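Local atomic coordinates of esterase LipW (Mycobacterium marinum, PDB entry 3QH4), a protein that probably hydrolyses ester bonds, as an esterase of the alpha/beta hydrolase fold with strict substrate selectivity. Residues 33-36 and 37-40; 309-312 and 313-317. All blocks are in the same frame, centred on the assembly; numbering follows the deposited sequence.

Contact 1 (33-36 and 37-40)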
ATOM      1  N   SER A  33     -19.750  -8.908   4.330  1.00 12.93           N
ATOM      2  CA  SER A  33     -18.820  -9.584   3.447  1.00 12.69           C
ATOM      3  C   SER A  33     -17.384  -9.433   3.938  1.00 12.37           C
ATOM      4  O   SER A  33     -16.604 -10.389   3.877  1.00 12.18           O
ATOM      5  CB  SER A  33     -18.982  -9.067   2.006  1.00 12.09           C
ATOM      6  OG  SER A  33     -18.000  -9.630   1.145  1.00 11.51           O
ATOM      7  N   ILE A  34     -17.047  -8.237   4.439  1.00 12.13           N
ATOM      8  CA  ILE A  34     -15.711  -7.981   4.984  1.00 11.43           C
ATOM      9  C   ILE A  34     -15.336  -8.995   6.059  1.00 11.97           C
ATOM     10  O   ILE A  34     -14.248  -9.519   6.056  1.00 11.74           O
ATOM     11  CB  ILE A  34     -15.572  -6.509   5.472  1.00 11.54           C
ATOM     12  CG1 ILE A  34     -15.345  -5.607   4.245  1.00 11.01           C
ATOM     13  CG2 ILE A  34     -14.444  -6.342   6.496  1.00  9.71           C
ATOM     14  CD1 ILE A  34     -15.633  -4.083   4.466  1.00  9.45           C
ATOM     15  N   LEU A  35     -16.259  -9.305   6.959  1.00 13.48           N
ATOM     16  CA  LEU A  35     -15.967 -10.318   7.980  1.00 15.02           C
ATOM     17  C   LEU A  35     -15.637 -11.686   7.384  1.00 16.06           C
ATOM     18  O   LEU A  35     -14.719 -12.360   7.845  1.00 16.29           O
ATOM     19  CB  LEU A  35     -17.118 -10.428   8.983  1.00 16.05           C
ATOM     20  CG  LEU A  35     -17.496  -9.179   9.782  1.00 18.77           C
ATOM     21  CD1 LEU A  35     -18.730  -9.473  10.611  1.00 20.95           C
ATOM     22  CD2 LEU A  35     -16.356  -8.634  10.675  1.00 20.37           C
ATOM     23  N   THR A  36     -16.356 -12.083   6.341  1.00 16.30           N
ATOM     24  CA  THR A  36     -16.148 -13.386   5.737  1.00 17.91           C
ATOM     25  C   THR A  36     -14.826 -13.416   4.966  1.00 16.18           C
ATOM     26  O   THR A  36     -14.113 -14.425   4.967  1.00 16.13           O
ATOM     27  CB  THR A  36     -17.334 -13.746   4.805  1.00 18.32           C
ATOM     28  OG1 THR A  36     -18.547 -13.689   5.563  1.00 22.88           O
ATOM     29  CG2 THR A  36     -17.190 -15.157   4.275  1.00 21.84           C
ATOM     30  N   ILE A  37     -14.511 -12.310   4.294  1.00 14.29           N
ATOM     31  CA  ILE A  37     -13.264 -12.229   3.523  1.00 13.66           C
ATOM     32  C   ILE A  37     -12.065 -12.336   4.468  1.00 13.61           C
ATOM     33  O   ILE A  37     -11.109 -13.056   4.172  1.00 13.93           O
ATOM     34  CB  ILE A  37     -13.163 -10.940   2.673  1.00 12.26           C
ATOM     35  CG1 ILE A  37     -14.267 -10.876   1.628  1.00 12.20           C
ATOM     36  CG2 ILE A  37     -11.778 -10.834   1.979  1.00 12.43           C
ATOM     37  CD1 ILE A  37     -14.402  -9.501   0.981  1.00 11.18           C
ATOM     38  N   ARG A  38     -12.120 -11.641   5.604  1.00 14.11           N
ATOM     39  CA  ARG A  38     -10.986 -11.666   6.546  1.00 13.99           C
ATOM     40  C   ARG A  38     -10.583 -13.099   6.862  1.00 15.07           C
ATOM     41  O   ARG A  38      -9.409 -13.450   6.840  1.00 14.81           O
ATOM     42  CB  ARG A  38     -11.340 -10.971   7.854  1.00 14.43           C
ATOM     43  CG  ARG A  38     -11.486  -9.463   7.703  1.00 11.94           C
ATOM     44  CD  ARG A  38     -11.812  -8.826   9.025  1.00 11.77           C
ATOM     45  NE  ARG A  38     -11.855  -7.358   8.925  1.00 10.60           N
ATOM     46  CZ  ARG A  38     -12.519  -6.590   9.790  1.00 10.95           C
ATOM     47  NH1 ARG A  38     -13.170  -7.140  10.825  1.00 11.83           N
ATOM     48  NH2 ARG A  38     -12.530  -5.282   9.643  1.00 10.45           N
ATOM     49  N   GLU A  39     -11.577 -13.927   7.152  1.00 15.73           N
ATOM     50  CA  GLU A  39     -11.305 -15.300   7.580  1.00 17.17           C
ATOM     51  C   GLU A  39     -10.625 -16.117   6.488  1.00 16.80           C
ATOM     52  O   GLU A  39      -9.619 -16.780   6.738  1.00 17.63           O
ATOM     53  CB  GLU A  39     -12.600 -15.971   8.020  1.00 17.88           C
ATOM     54  CG  GLU A  39     -13.223 -15.327   9.287  1.00 22.29           C
ATOM     55  CD  GLU A  39     -12.241 -15.259  10.468  1.00 30.16           C
ATOM     56  OE1 GLU A  39     -11.660 -16.321  10.820  1.00 32.84           O
ATOM     57  OE2 GLU A  39     -12.038 -14.143  11.028  1.00 31.60           O
ATOM     58  N   SER A  40     -11.168 -16.063   5.277  1.00 17.07           N
ATOM     59  CA  SER A  40     -10.648 -16.882   4.182  1.00 17.27           C
ATOM     60  C   SER A  40      -9.283 -16.355   3.673  1.00 16.68           C
ATOM     61  O   SER A  40      -8.326 -17.128   3.459  1.00 17.32           O
ATOM     62  CB  SER A  40     -11.686 -16.984   3.060  1.00 18.12           C
ATOM     63  OG  SER A  40     -12.108 -15.692   2.643  1.00 19.88           O
TER
HETATM   64  O   HOH W   1     -13.848 -12.232  10.448  1.00 13.30           O
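I37 N donates to S33 O over 2.9 Å, and R38 N donates to I34 O in the next i to i+4 step, so residues 33-40 form two ordinary turns of alpha-helix; of the later steps, S40 N to T36 O is a weak bond at 3.4 Å.

On top of this ladder, R38 carries the main side-chain contact. With CG anti to its own carbonyl carbon (chi1 -70°) and the chain extended as far as NE, the arginine runs back along the helix toward the preceding turn. The I34 CG2 methyl then lies over one face of the guanidinium, 3.7 Å from R38 NE and displaced toward the rim. From L35, the CD2 methyl reaches R38 NH1 obliquely, at 3.5 Å. Two aliphatic branches thus pack against a charged group whose polar needs are met by other parts of the chain: NE donates to A97 O, and NH1 forms a salt bridge with E129.

I37 also leans back toward the start of the helix, but on another side of it, its CD1 lying 3.6 Å from S33 OG; that hydroxyl is hydrogen-bonded to D28 O, just ahead of the helix. A water joins one turn to the next by donating to both L35 O and E39 OE2, each at 2.7 Å, and the bend in the E39 chain at chi2 (-54°) brings the carboxylate round to it.

The segment belongs to the first half of the long helix 31-56. I34 packs on A97, I37 on L98, and R38 on both L98 and L126, so this part of the helix rests on loops, with strand 85-91 preceding A97 and L98 in the chain.

Contact 2 (309-312 and 313-317)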
ATOM      1  N   HIS A 309      14.355  -0.862  -8.090  1.00  7.36           N
ATOM      2  CA  HIS A 309      15.325   0.072  -8.658  1.00  8.93           C
ATOM      3  C   HIS A 309      15.066   1.484  -8.131  1.00  8.62           C
ATOM      4  O   HIS A 309      16.003   2.224  -7.886  1.00  9.27           O
ATOM      5  CB  HIS A 309      15.302   0.009 -10.187  1.00 10.01           C
ATOM      6  CG  HIS A 309      16.034  -1.179 -10.745  1.00 16.08           C
ATOM      7  ND1 HIS A 309      17.342  -1.478 -10.398  1.00 22.09           N
ATOM      8  CD2 HIS A 309      15.648  -2.142 -11.616  1.00 21.05           C
ATOM      9  CE1 HIS A 309      17.725  -2.574 -11.033  1.00 23.17           C
ATOM     10  NE2 HIS A 309      16.715  -3.003 -11.771  1.00 23.30           N
ATOM     11  N   ALA A 310      13.796   1.832  -7.929  1.00  8.33           N
ATOM     12  CA  ALA A 310      13.424   3.181  -7.478  1.00  8.48           C
ATOM     13  C   ALA A 310      13.942   3.418  -6.081  1.00  8.60           C
ATOM     14  O   ALA A 310      14.596   4.438  -5.808  1.00  8.31           O
ATOM     15  CB  ALA A 310      11.898   3.381  -7.524  1.00  7.96           C
ATOM     16  N   LEU A 311      13.693   2.450  -5.202  1.00  7.71           N
ATOM     17  CA  LEU A 311      14.178   2.531  -3.843  1.00  8.65           C
ATOM     18  C   LEU A 311      15.684   2.426  -3.807  1.00  9.00           C
ATOM     19  O   LEU A 311      16.318   3.172  -3.094  1.00  8.57           O
ATOM     20  CB  LEU A 311      13.579   1.417  -2.973  1.00  9.26           C
ATOM     21  CG  LEU A 311      12.151   1.623  -2.502  1.00 11.65           C
ATOM     22  CD1 LEU A 311      11.635   0.336  -1.827  1.00 12.54           C
ATOM     23  CD2 LEU A 311      12.048   2.871  -1.563  1.00 13.01           C
ATOM     24  N   ALA A 312      16.267   1.510  -4.586  1.00  8.39           N
ATOM     25  CA  ALA A 312      17.730   1.345  -4.513  1.00 10.33           C
ATOM     26  C   ALA A 312      18.425   2.639  -4.944  1.00 11.32           C
ATOM     27  O   ALA A 312      19.450   3.028  -4.372  1.00 12.62           O
ATOM     28  CB  ALA A 312      18.193   0.182  -5.370  1.00 10.44           C
ATOM     29  N   ASP A 313      17.878   3.305  -5.951  1.00 11.86           N
ATOM     30  CA  ASP A 313      18.509   4.561  -6.398  1.00 13.12           C
ATOM     31  C   ASP A 313      18.398   5.645  -5.327  1.00 13.23           C
ATOM     32  O   ASP A 313      19.297   6.490  -5.201  1.00 13.19           O
ATOM     33  CB  ASP A 313      17.941   5.047  -7.730  1.00 13.29           C
ATOM     34  CG  ASP A 313      18.426   4.205  -8.925  1.00 17.03           C
ATOM     35  OD1 ASP A 313      19.353   3.373  -8.772  1.00 21.03           O
ATOM     36  OD2 ASP A 313      17.863   4.370 -10.015  1.00 19.99           O
ATOM     37  N   ALA A 314      17.304   5.631  -4.564  1.00 11.56           N
ATOM     38  CA  ALA A 314      17.114   6.612  -3.486  1.00 12.46           C
ATOM     39  C   ALA A 314      18.094   6.339  -2.344  1.00 12.59           C
ATOM     40  O   ALA A 314      18.700   7.274  -1.748  1.00 13.35           O
ATOM     41  CB  ALA A 314      15.667   6.533  -2.976  1.00 12.57           C
ATOM     42  N   PHE A 315      18.255   5.044  -2.049  1.00 11.82           N
ATOM     43  CA  PHE A 315      19.079   4.587  -0.926  1.00 11.05           C
ATOM     44  C   PHE A 315      20.583   4.546  -1.247  1.00 12.28           C
ATOM     45  O   PHE A 315      21.399   4.680  -0.333  1.00 11.76           O
ATOM     46  CB  PHE A 315      18.643   3.191  -0.481  1.00 10.22           C
ATOM     47  CG  PHE A 315      17.304   3.143   0.216  1.00  9.39           C
ATOM     48  CD1 PHE A 315      16.796   4.265   0.889  1.00  9.89           C
ATOM     49  CD2 PHE A 315      16.579   1.939   0.256  1.00  9.23           C
ATOM     50  CE1 PHE A 315      15.567   4.217   1.579  1.00  9.85           C
ATOM     51  CE2 PHE A 315      15.333   1.880   0.930  1.00  7.76           C
ATOM     52  CZ  PHE A 315      14.833   3.021   1.598  1.00  9.20           C
ATOM     53  N   TYR A 316      20.946   4.357  -2.525  1.00 12.69           N
ATOM     54  CA  TYR A 316      22.340   4.185  -2.911  1.00 13.74           C
ATOM     55  C   TYR A 316      22.627   5.058  -4.135  1.00 14.95           C
ATOM     56  O   TYR A 316      22.815   4.544  -5.234  1.00 15.82           O
ATOM     57  CB  TYR A 316      22.619   2.702  -3.213  1.00 13.09           C
ATOM     58  CG  TYR A 316      22.276   1.750  -2.083  1.00 13.07           C
ATOM     59  CD1 TYR A 316      23.163   1.551  -1.024  1.00 12.89           C
ATOM     60  CD2 TYR A 316      21.071   1.037  -2.070  1.00 12.13           C
ATOM     61  CE1 TYR A 316      22.879   0.679   0.003  1.00 12.53           C
ATOM     62  CE2 TYR A 316      20.769   0.152  -1.032  1.00 11.50           C
ATOM     63  CZ  TYR A 316      21.684  -0.015   0.008  1.00 12.78           C
ATOM     64  OH  TYR A 316      21.411  -0.859   1.060  1.00 13.67           O
ATOM     65  N   PRO A 317      22.563   6.393  -3.955  1.00 17.10           N
ATOM     66  CA  PRO A 317      22.811   7.314  -5.051  1.00 18.81           C
ATOM     67  C   PRO A 317      24.237   7.219  -5.562  1.00 20.40           C
ATOM     68  O   PRO A 317      24.484   7.631  -6.704  1.00 21.28           O
ATOM     69  CB  PRO A 317      22.522   8.695  -4.449  1.00 18.76           C
ATOM     70  CG  PRO A 317      22.593   8.519  -2.968  1.00 18.90           C
ATOM     71  CD  PRO A 317      22.209   7.091  -2.702  1.00 17.33           C
ATOM     72  OXT PRO A 317      25.134   6.679  -4.889  1.00 20.82           O
TER
HETATM   73  O   HOH W   2      19.216   0.520  -8.916  1.00 31.74           O
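D313 N, A314 N, F315 N and Y316 N donate in turn to the carbonyls of H309, A310, L311 and A312, carrying the i to i+4 pattern to the end of helix 298-315. The last bond is the shortest, 2.7 Å from Y316 N to A312 O, but also the most bent, at 137° about the hydrogen; Y316 is where the backbone leaves helical angles. The bond from F315 N to L311 O is straighter, at 154°.

A312 O also meets the edge of the Y316 ring, with CD2 3.4 Å away and near the ring plane. At its far end the Y316 hydroxyl is hydrogen-bonded to R116 O, while F315 O, the carbonyl of the last helical residue, accepts from R159 NH1. On the apolar side L311 CD2 touches F315 CZ at 4.2 Å, and both side chains pack against V88 of the central sheet.

Across the exposed side, H309 and D313 are joined through water. The water sits in the plane of the imidazole at its edge, 3.1 Å from H309 ND1, and donates to D313 OD1 over 2.9 Å.

H309 ND1 and D313 OD1 themselves stay 5.5 Å apart, so the link runs through the water, and if the imidazole were protonated the attraction at that distance would probably be modest. The chemistry is thus divided: hydrophobic toward the sheet, water-mediated outside, with the terminal carbonyl of the helix met by an arginine.

Contacts 1 and 2 illustrate how one local device, the i to i+4 turn, serves both ends of an alpha/beta hydrolase chain. Contact 1 comes early, on helix 31-56, and contact 2 closes the chain on helix 298-315; they share neither a helix nor an atom-level touch. Their centres lie 37 Å apart, on opposite sides of the chain's centre, with nearest atoms about 26 Å from each other. Between them in sequence come all eight strands of the mixed sheet. Residues 309-317 pack directly on its strands 85-91 and 189-193, whereas 33-40 lie on loops. The long helix 31-56 and the C-terminal helix 298-315 are thus held against the body of the enzyme by separate contacts.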